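Sugar fermentation stimulation protein homolog (Pyrococcus furiosus, PDB 4DA2) probably binds DNA and, with its OB fold and calcium-binding PD-(D/E)xK nuclease-like domain, may act as a nuclease. Local coordinates at residues A[38-46]-A[136-147]; A[111-119]-A[127-135]. The protein carries 1 engineered substitution. All coordinates share one frame; numbering follows the deposited sequence.

Contact 1 (A[38-46]-A[136-147]); sequences TNTGRLNEF and VLREGEYAMYPD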
loop_
_atom_site.group_PDB
_atom_site.type_symbol
_atom_site.label_atom_id
_atom_site.label_comp_id
_atom_site.label_asym_id
_atom_site.label_seq_id
_atom_site.Cartn_x
_atom_site.Cartn_y
_atom_site.Cartn_z
ATOM N N THR A 38 -9.892 4.320 1.370
ATOM C CA THR A 38 -8.934 4.784 0.385
ATOM C C THR A 38 -8.164 3.543 -0.077
ATOM O O THR A 38 -7.045 3.267 0.357
ATOM C CB THR A 38 -7.991 5.866 0.983
ATOM O OG1 THR A 38 -8.797 6.876 1.609
ATOM C CG2 THR A 38 -7.121 6.520 -0.086
ATOM N N ASN A 39 -8.811 2.763 -0.921
ATOM C CA ASN A 39 -8.205 1.589 -1.557
ATOM C C ASN A 39 -9.175 1.159 -2.669
ATOM O O ASN A 39 -10.341 0.857 -2.397
ATOM C CB ASN A 39 -7.961 0.465 -0.538
ATOM C CG ASN A 39 -7.042 -0.657 -1.063
ATOM O OD1 ASN A 39 -7.208 -1.136 -2.185
ATOM N ND2 ASN A 39 -6.085 -1.097 -0.221
ATOM N N THR A 40 -8.681 1.152 -3.909
ATOM C CA THR A 40 -9.538 0.940 -5.078
ATOM C C THR A 40 -9.705 -0.541 -5.365
ATOM O O THR A 40 -10.455 -0.925 -6.268
ATOM C CB THR A 40 -9.004 1.658 -6.342
ATOM O OG1 THR A 40 -7.628 1.296 -6.556
ATOM C CG2 THR A 40 -9.132 3.171 -6.203
ATOM N N GLY A 41 -9.005 -1.367 -4.589
ATOM C CA GLY A 41 -9.160 -2.824 -4.658
ATOM C C GLY A 41 -10.534 -3.327 -4.229
ATOM O O GLY A 41 -11.316 -2.602 -3.598
ATOM N N ARG A 42 -10.840 -4.578 -4.567
ATOM C CA ARG A 42 -12.124 -5.149 -4.169
ATOM C C ARG A 42 -12.141 -5.426 -2.682
ATOM O O ARG A 42 -13.183 -5.290 -2.045
ATOM C CB ARG A 42 -12.461 -6.433 -4.945
ATOM C CG ARG A 42 -12.411 -6.237 -6.433
ATOM C CD ARG A 42 -13.321 -7.163 -7.200
ATOM N NE ARG A 42 -13.174 -6.867 -8.619
ATOM C CZ ARG A 42 -13.987 -7.279 -9.582
ATOM N NH1 ARG A 42 -15.051 -8.027 -9.308
ATOM N NH2 ARG A 42 -13.729 -6.929 -10.833
ATOM N N LEU A 43 -10.980 -5.810 -2.140
ATOM C CA LEU A 43 -10.859 -6.195 -0.735
ATOM C C LEU A 43 -11.985 -7.147 -0.317
ATOM O O LEU A 43 -12.510 -7.055 0.794
ATOM C CB LEU A 43 -10.826 -4.963 0.189
ATOM C CG LEU A 43 -9.672 -3.957 0.221
ATOM C CD1 LEU A 43 -8.356 -4.574 -0.220
ATOM C CD2 LEU A 43 -10.016 -2.735 -0.598
ATOM N N ASN A 44 -12.341 -8.071 -1.207
ATOM C CA ASN A 44 -13.419 -9.038 -0.947
ATOM C C ASN A 44 -13.242 -9.890 0.306
ATOM O O ASN A 44 -14.219 -10.218 0.971
ATOM C CB ASN A 44 -13.633 -9.950 -2.165
ATOM C CG ASN A 44 -14.694 -9.420 -3.112
ATOM O OD1 ASN A 44 -15.661 -8.775 -2.693
ATOM N ND2 ASN A 44 -14.525 -9.702 -4.397
ATOM N N GLU A 45 -12.004 -10.249 0.637
ATOM C CA GLU A 45 -11.782 -11.046 1.839
ATOM C C GLU A 45 -11.911 -10.256 3.164
ATOM O O GLU A 45 -12.133 -10.846 4.226
ATOM C CB GLU A 45 -10.499 -11.872 1.732
ATOM C CG GLU A 45 -10.621 -12.923 0.618
ATOM C CD GLU A 45 -9.334 -13.679 0.326
ATOM O OE1 GLU A 45 -8.497 -13.841 1.239
ATOM O OE2 GLU A 45 -9.172 -14.130 -0.827
ATOM N N PHE A 46 -11.824 -8.928 3.080
ATOM C CA PHE A 46 -11.918 -8.067 4.259
ATOM C C PHE A 46 -13.304 -7.468 4.437
ATOM O O PHE A 46 -13.773 -7.357 5.574
ATOM C CB PHE A 46 -10.908 -6.904 4.216
ATOM C CG PHE A 46 -9.476 -7.325 4.492
ATOM C CD1 PHE A 46 -9.146 -7.979 5.684
ATOM C CD2 PHE A 46 -8.480 -7.093 3.550
ATOM C CE1 PHE A 46 -7.826 -8.379 5.939
ATOM C CE2 PHE A 46 -7.160 -7.492 3.788
ATOM C CZ PHE A 46 -6.834 -8.133 4.984
ATOM N N VAL A 136 -2.298 -6.354 -0.151
ATOM C CA VAL A 136 -2.930 -6.882 1.064
ATOM C C VAL A 136 -3.830 -8.094 0.773
ATOM O O VAL A 136 -4.699 -8.461 1.599
ATOM C CB VAL A 136 -3.637 -5.776 1.915
ATOM C CG1 VAL A 136 -2.576 -4.790 2.484
ATOM C CG2 VAL A 136 -4.704 -5.024 1.102
ATOM N N LEU A 137 -3.621 -8.705 -0.389
ATOM C CA LEU A 137 -4.281 -9.965 -0.725
ATOM C C LEU A 137 -3.363 -11.112 -0.313
ATOM O O LEU A 137 -2.196 -11.146 -0.704
ATOM C CB LEU A 137 -4.597 -10.023 -2.223
ATOM C CG LEU A 137 -5.272 -11.309 -2.734
ATOM C CD1 LEU A 137 -6.703 -11.469 -2.206
ATOM C CD2 LEU A 137 -5.231 -11.418 -4.246
ATOM N N ARG A 138 -3.870 -12.026 0.510
ATOM C CA ARG A 138 -3.032 -13.071 1.085
ATOM C C ARG A 138 -3.228 -14.399 0.397
ATOM O O ARG A 138 -4.354 -14.818 0.143
ATOM C CB ARG A 138 -3.338 -13.250 2.569
ATOM C CG ARG A 138 -2.680 -14.500 3.210
ATOM C CD ARG A 138 -3.286 -14.849 4.562
ATOM N NE ARG A 138 -3.279 -13.706 5.465
ATOM C CZ ARG A 138 -2.220 -13.282 6.153
ATOM N NH1 ARG A 138 -1.054 -13.914 6.049
ATOM N NH2 ARG A 138 -2.325 -12.213 6.934
ATOM N N GLU A 139 -2.116 -15.050 0.106
ATOM C CA GLU A 139 -2.116 -16.473 -0.236
ATOM C C GLU A 139 -0.998 -17.123 0.563
ATOM O O GLU A 139 0.176 -17.046 0.192
ATOM C CB GLU A 139 -1.916 -16.714 -1.727
ATOM C CG GLU A 139 -1.931 -18.203 -2.105
ATOM C CD GLU A 139 -1.332 -18.465 -3.469
ATOM O OE1 GLU A 139 -1.977 -18.113 -4.486
ATOM O OE2 GLU A 139 -0.216 -19.032 -3.516
ATOM N N GLY A 140 -1.367 -17.742 1.681
ATOM C CA GLY A 140 -0.386 -18.346 2.586
ATOM C C GLY A 140 0.621 -17.345 3.121
ATOM O O GLY A 140 0.262 -16.391 3.801
ATOM N N GLU A 141 1.888 -17.537 2.765
ATOM C CA GLU A 141 2.940 -16.646 3.231
ATOM C C GLU A 141 3.126 -15.446 2.305
ATOM O O GLU A 141 3.983 -14.598 2.564
ATOM C CB GLU A 141 4.259 -17.420 3.355
ATOM C CG GLU A 141 4.402 -18.162 4.710
ATOM C CD GLU A 141 4.504 -17.217 5.901
ATOM O OE1 GLU A 141 5.236 -16.213 5.801
ATOM O OE2 GLU A 141 3.858 -17.474 6.940
ATOM N N TYR A 142 2.356 -15.394 1.216
ATOM C CA TYR A 142 2.516 -14.323 0.213
ATOM C C TYR A 142 1.542 -13.169 0.460
ATOM O O TYR A 142 0.374 -13.403 0.775
ATOM C CB TYR A 142 2.277 -14.837 -1.219
ATOM C CG TYR A 142 3.315 -15.823 -1.701
ATOM C CD1 TYR A 142 4.419 -15.395 -2.454
ATOM C CD2 TYR A 142 3.196 -17.183 -1.412
ATOM C CE1 TYR A 142 5.394 -16.314 -2.898
ATOM C CE2 TYR A 142 4.147 -18.099 -1.852
ATOM C CZ TYR A 142 5.246 -17.656 -2.591
ATOM O OH TYR A 142 6.190 -18.570 -3.010
ATOM N N ALA A 143 2.044 -11.939 0.336
ATOM C CA ALA A 143 1.194 -10.776 0.013
ATOM C C ALA A 143 1.161 -10.654 -1.497
ATOM O O ALA A 143 2.183 -10.908 -2.174
ATOM C CB ALA A 143 1.778 -9.527 0.612
ATOM N N MET A 144 0.010 -10.254 -2.039
ATOM C CA MET A 144 -0.165 -10.180 -3.481
ATOM C C MET A 144 -0.815 -8.909 -3.977
ATOM O O MET A 144 -1.555 -8.198 -3.221
ATOM C CB MET A 144 -0.943 -11.400 -3.979
ATOM C CG MET A 144 -0.293 -12.694 -3.564
ATOM S SD MET A 144 -1.026 -14.046 -4.509
ATOM C CE MET A 144 -2.759 -13.977 -3.992
ATOM N N TYR A 145 -0.508 -8.600 -5.243
ATOM C CA TYR A 145 -1.132 -7.493 -5.954
ATOM C C TYR A 145 -1.344 -7.886 -7.400
ATOM O O TYR A 145 -0.484 -8.558 -7.985
ATOM C CB TYR A 145 -0.255 -6.238 -5.837
ATOM C CG TYR A 145 -0.582 -5.146 -6.829
ATOM C CD1 TYR A 145 -1.429 -4.070 -6.475
ATOM C CD2 TYR A 145 -0.080 -5.196 -8.127
ATOM C CE1 TYR A 145 -1.714 -3.051 -7.394
ATOM C CE2 TYR A 145 -0.366 -4.180 -9.069
ATOM C CZ TYR A 145 -1.169 -3.118 -8.685
ATOM O OH TYR A 145 -1.443 -2.147 -9.612
ATOM N N PRO A 146 -2.469 -7.450 -8.007
ATOM C CA PRO A 146 -3.568 -6.705 -7.370
ATOM C C PRO A 146 -4.664 -7.718 -7.069
ATOM O O PRO A 146 -4.468 -8.905 -7.345
ATOM C CB PRO A 146 -4.014 -5.766 -8.484
ATOM C CG PRO A 146 -3.829 -6.579 -9.714
ATOM C CD PRO A 146 -2.607 -7.454 -9.474
ATOM N N ASP A 147 -5.815 -7.290 -6.547
ATOM C CA ASP A 147 -6.890 -8.273 -6.339
ATOM C C ASP A 147 -7.964 -8.287 -7.427
ATOM O O ASP A 147 -8.907 -9.077 -7.381
ATOM C CB ASP A 147 -7.484 -8.204 -4.921
ATOM C CG ASP A 147 -8.309 -6.960 -4.685
ATOM O OD1 ASP A 147 -8.626 -6.253 -5.666
ATOM O OD2 ASP A 147 -8.644 -6.704 -3.506
HETATM O O HOH W 1 -6.437 -12.028 1.361
#
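Gly41 and Asp147 bring the two backbones nearest to each other, 6.1 Å between their CA atoms, where the irregular loop 38-46 passes Asp147, which follows the cis-proline Pro146. Asp147 reaches over with its carboxylate and takes two successive backbone N-H groups: OD1 accepts from Arg42 N at 3.0 Å in a fairly straight bond (164°), and OD2 from Leu43 N at 2.8 Å. Both donors arrive on the syn sides of the carboxylate, each somewhat out of its plane, so the group is gripped at both oxygens and its rotation is fixed. Its CB already points at the loop, and CG, set between backbone N and carbonyl carbon (chi1 71°), carries the carboxylate to the two N-H groups. Ahead of this grip, Asn39 OD1 accepts from Gly41 N to close an Asx turn, while Asn39 ND2 bonds Ile79 O.

The loop belongs to the N-terminal OB domain and its partner to the PD-(D/E)xK domain, where strand 137-139 turns back through a type II' turn, Glu139 to Tyr142, into the next strand; the contact thus lies where the two parts of the chain meet. Beside the polar grip the packing is apolar: Val136 CG2 meets Leu43 CD1 at 3.9 Å, the two side chains slanting across each other. The Phe46 ring presents an edge to the same residue, with CE2 3.4 Å from Val136 O and near the ring plane. Farther along, Glu45 extends beyond CG across Leu137, its OE2 3.9 Å from Leu137 CD1. Its other oxygen, OE1, is joined through a water to Arg138 N, while the guanidinium of Arg138 pairs with Asp72.

Contact 2 (A[111-119]-A[127-135]); sequences RVGESRLDY and EIFVETKSA. With CA (calcium ion), chain C; CA (calcium ion), chain D.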
loop_
_atom_site.group_PDB
_atom_site.type_symbol
_atom_site.label_atom_id
_atom_site.label_comp_id
_atom_site.label_asym_id
_atom_site.label_seq_id
_atom_site.Cartn_x
_atom_site.Cartn_y
_atom_site.Cartn_z
ATOM N N ARG A 111 4.047 14.256 -12.560
ATOM C CA ARG A 111 3.629 13.721 -13.836
ATOM C C ARG A 111 4.773 12.955 -14.509
ATOM O O ARG A 111 5.911 13.419 -14.532
ATOM C CB ARG A 111 3.172 14.843 -14.769
ATOM C CG ARG A 111 1.826 15.440 -14.461
ATOM C CD ARG A 111 1.490 16.428 -15.575
ATOM N NE ARG A 111 0.137 16.979 -15.508
ATOM C CZ ARG A 111 -0.951 16.389 -15.998
ATOM N NH1 ARG A 111 -0.874 15.197 -16.584
ATOM N NH2 ARG A 111 -2.128 16.992 -15.890
ATOM N N VAL A 112 4.452 11.777 -15.027
ATOM C CA VAL A 112 5.366 10.947 -15.787
ATOM C C VAL A 112 4.551 10.370 -16.938
ATOM O O VAL A 112 3.588 9.603 -16.713
ATOM C CB VAL A 112 5.919 9.748 -14.956
ATOM C CG1 VAL A 112 6.851 8.908 -15.783
ATOM C CG2 VAL A 112 6.605 10.218 -13.679
ATOM N N GLY A 113 4.949 10.709 -18.161
ATOM C CA GLY A 113 4.217 10.271 -19.364
ATOM C C GLY A 113 2.760 10.695 -19.294
ATOM O O GLY A 113 2.456 11.877 -19.132
ATOM N N GLU A 114 1.856 9.728 -19.413
ATOM C CA GLU A 114 0.421 10.012 -19.389
ATOM C C GLU A 114 -0.190 9.991 -17.995
ATOM O O GLU A 114 -1.384 10.228 -17.841
ATOM C CB GLU A 114 -0.328 8.984 -20.240
ATOM C CG GLU A 114 0.011 8.971 -21.709
ATOM C CD GLU A 114 -0.555 7.744 -22.395
ATOM O OE1 GLU A 114 -1.312 6.976 -21.753
ATOM O OE2 GLU A 114 -0.238 7.543 -23.579
ATOM N N SER A 115 0.629 9.718 -16.980
ATOM C CA SER A 115 0.122 9.450 -15.654
ATOM C C SER A 115 0.874 10.264 -14.583
ATOM O O SER A 115 1.525 11.266 -14.887
ATOM C CB SER A 115 0.230 7.931 -15.397
ATOM O OG SER A 115 -0.526 7.541 -14.275
ATOM N N ARG A 116 0.768 9.832 -13.327
ATOM C CA ARG A 116 1.560 10.392 -12.225
ATOM C C ARG A 116 2.067 9.219 -11.406
ATOM O O ARG A 116 1.312 8.267 -11.168
ATOM C CB ARG A 116 0.698 11.271 -11.301
ATOM C CG ARG A 116 0.222 12.591 -11.950
ATOM C CD ARG A 116 -0.621 13.409 -11.015
ATOM N NE ARG A 116 -0.562 14.827 -11.377
ATOM C CZ ARG A 116 -1.505 15.493 -12.029
ATOM N NH1 ARG A 116 -2.622 14.888 -12.418
ATOM N NH2 ARG A 116 -1.319 16.780 -12.293
ATOM N N LEU A 117 3.325 9.276 -10.979
ATOM C CA LEU A 117 3.850 8.253 -10.062
ATOM C C LEU A 117 3.973 8.855 -8.669
ATOM O O LEU A 117 4.029 10.074 -8.522
ATOM C CB LEU A 117 5.202 7.748 -10.547
ATOM C CG LEU A 117 5.206 7.033 -11.896
ATOM C CD1 LEU A 117 6.658 6.680 -12.303
ATOM C CD2 LEU A 117 4.319 5.789 -11.854
ATOM N N ASP A 118 4.038 8.004 -7.643
ATOM C CA ASP A 118 3.945 8.485 -6.269
ATOM C C ASP A 118 5.009 9.478 -5.857
ATOM O O ASP A 118 4.673 10.522 -5.269
ATOM C CB ASP A 118 3.963 7.324 -5.276
ATOM C CG ASP A 118 2.723 6.511 -5.333
ATOM O OD1 ASP A 118 1.652 7.039 -5.723
ATOM O OD2 ASP A 118 2.782 5.310 -4.967
ATOM N N TYR A 119 6.278 9.150 -6.126
ATOM C CA TYR A 119 7.409 9.975 -5.628
ATOM C C TYR A 119 8.524 10.191 -6.624
ATOM O O TYR A 119 8.881 9.288 -7.380
ATOM C CB TYR A 119 8.033 9.351 -4.361
ATOM C CG TYR A 119 7.029 8.972 -3.269
ATOM C CD1 TYR A 119 6.430 9.951 -2.479
ATOM C CD2 TYR A 119 6.701 7.642 -3.027
ATOM C CE1 TYR A 119 5.509 9.624 -1.487
ATOM C CE2 TYR A 119 5.782 7.288 -2.024
ATOM C CZ TYR A 119 5.197 8.283 -1.250
ATOM O OH TYR A 119 4.273 7.959 -0.275
ATOM N N GLU A 127 18.467 11.042 -9.209
ATOM C CA GLU A 127 17.068 10.961 -8.808
ATOM C C GLU A 127 16.482 9.600 -9.133
ATOM O O GLU A 127 17.021 8.868 -9.969
ATOM C CB GLU A 127 16.249 12.023 -9.524
ATOM C CG GLU A 127 16.574 13.449 -9.132
ATOM C CD GLU A 127 15.860 14.440 -10.034
ATOM O OE1 GLU A 127 15.369 14.010 -11.105
ATOM O OE2 GLU A 127 15.779 15.633 -9.664
ATOM N N ILE A 128 15.396 9.250 -8.438
ATOM C CA ILE A 128 14.672 8.007 -8.694
ATOM C C ILE A 128 13.166 8.236 -8.541
ATOM O O ILE A 128 12.696 8.872 -7.579
ATOM C CB ILE A 128 15.178 6.820 -7.787
ATOM C CG1 ILE A 128 14.463 5.502 -8.139
ATOM C CG2 ILE A 128 15.062 7.175 -6.292
ATOM C CD1 ILE A 128 15.011 4.236 -7.415
ATOM N N PHE A 129 12.414 7.736 -9.520
ATOM C CA PHE A 129 10.949 7.710 -9.425
ATOM C C PHE A 129 10.518 6.436 -8.712
ATOM O O PHE A 129 10.972 5.334 -9.068
ATOM C CB PHE A 129 10.337 7.756 -10.825
ATOM C CG PHE A 129 10.468 9.085 -11.486
ATOM C CD1 PHE A 129 9.563 10.112 -11.189
ATOM C CD2 PHE A 129 11.537 9.341 -12.357
ATOM C CE1 PHE A 129 9.685 11.384 -11.817
ATOM C CE2 PHE A 129 11.678 10.603 -12.975
ATOM C CZ PHE A 129 10.758 11.625 -12.693
ATOM N N VAL A 130 9.658 6.584 -7.705
ATOM C CA VAL A 130 9.188 5.437 -6.925
ATOM C C VAL A 130 7.659 5.403 -6.878
ATOM O O VAL A 130 7.030 6.398 -6.501
ATOM C CB VAL A 130 9.781 5.432 -5.480
ATOM C CG1 VAL A 130 9.254 4.217 -4.700
ATOM C CG2 VAL A 130 11.298 5.440 -5.528
ATOM N N GLU A 131 7.080 4.273 -7.308
ATOM C CA GLU A 131 5.647 4.030 -7.202
ATOM C C GLU A 131 5.425 2.980 -6.115
ATOM O O GLU A 131 6.133 1.949 -6.085
ATOM C CB GLU A 131 5.074 3.557 -8.557
ATOM C CG GLU A 131 3.590 3.145 -8.556
ATOM C CD GLU A 131 2.664 4.290 -8.137
ATOM O OE1 GLU A 131 3.050 5.466 -8.352
ATOM O OE2 GLU A 131 1.573 4.010 -7.559
ATOM N N THR A 132 4.483 3.253 -5.206
ATOM C CA THR A 132 4.176 2.278 -4.160
ATOM C C THR A 132 2.792 1.700 -4.408
ATOM O O THR A 132 1.875 2.430 -4.833
ATOM C CB THR A 132 4.314 2.859 -2.733
ATOM O OG1 THR A 132 3.381 3.935 -2.566
ATOM C CG2 THR A 132 5.724 3.390 -2.512
ATOM N N LYS A 133 2.648 0.388 -4.237
ATOM C CA LYS A 133 1.323 -0.259 -4.404
ATOM C C LYS A 133 0.890 -1.074 -3.189
ATOM O O LYS A 133 1.716 -1.688 -2.541
ATOM C CB LYS A 133 1.327 -1.172 -5.627
ATOM C CG LYS A 133 1.650 -0.428 -6.929
ATOM C CD LYS A 133 0.440 -0.281 -7.786
ATOM C CE LYS A 133 0.690 0.616 -8.989
ATOM N NZ LYS A 133 0.040 1.934 -8.708
ATOM N N SER A 134 -0.413 -1.061 -2.899
ATOM C CA SER A 134 -0.959 -1.878 -1.821
ATOM C C SER A 134 -0.928 -3.354 -2.198
ATOM O O SER A 134 -1.396 -3.738 -3.281
ATOM C CB SER A 134 -2.396 -1.474 -1.537
ATOM O OG SER A 134 -2.953 -2.284 -0.495
ATOM N N ALA A 135 -0.403 -4.178 -1.294
ATOM C CA ALA A 135 -0.425 -5.636 -1.481
ATOM C C ALA A 135 -0.979 -6.340 -0.263
ATOM O O ALA A 135 -0.233 -6.833 0.591
ATOM C CB ALA A 135 0.981 -6.165 -1.823
HETATM CA CA CA C . 0.666 4.377 -5.407
HETATM CA CA CA D . -0.171 8.037 -6.711
HETATM O O HOH W 2 0.938 7.183 -8.771
HETATM O O HOH W 3 -0.953 2.870 -6.383
HETATM O O HOH W 4 -1.217 5.870 -6.422
HETATM O O HOH W 5 0.459 5.342 -3.151
HETATM O O HOH W 6 -1.918 8.275 -8.616
HETATM O O HOH W 7 -1.306 8.364 -5.030
#
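Asp118 packs its CB 3.4 Å from Val130 O, and the side chain then leads straight into a two-calcium site. CG, anti to the carbonyl carbon (chi1 -69°), turns the carboxylate to the metals and lies 3.2 Å from Glu131 OE1. Beyond it the carboxylate divides its work. OD1 bonds the chain D calcium at 2.3 Å and also binds the chain C calcium, at a longer 2.9 Å, so that it bridges the pair. OD2 binds the chain C calcium and accepts from both Thr132 N and Thr132 OG1, which approach from opposite faces of the carboxylate plane; two hydrogen bonds and a metal therefore hold this one oxygen.

The setting is the antiparallel hairpin of strands 115-122 and 127-139, in which Tyr119 and Val130 form a hydrogen-bonded pair, and Asp118, Glu131 and Lys133 fit the D...ExK signature of the PD-(D/E)xK fold. Glu131 bends at chi2 (60°) so that OE2 reaches the chain C calcium while OE1 accepts from Asp118 N at 2.8 Å. Lys133 NZ forms a salt bridge with Glu131 OE2, meeting it from above the carboxylate plane, and also bonds His156. Thr132 O and three waters complete the chain C site; Glu109 joins Asp118 and four waters at the other. Farther back along the strand, Phe129 packs against Val112, whose CG2 lies 3.8 Å from Phe129 CE1.

How the contacts relate
The two contacts lie about 20 Å apart between centres and share strand 127-139: contact 2 uses its metal-binding part, contact 1 its far end and the following strand 142-145. Both therefore reach the same mixed sheet of the PD-(D/E)xK domain. Along the chain, contact 2 is nested inside the long loop closed by contact 1, whose first segment comes from the OB domain. The two touch directly where Tyr145 packs on Lys133 and Ser134, and Asn39 ND2 makes a weak hydrogen bond to Ser134 OG. The strand carrying the calcium ligands thus runs on into the interface with the OB domain, placing the putative nuclease site and the domain junction on one strand, interrupted by a bulge or short loop.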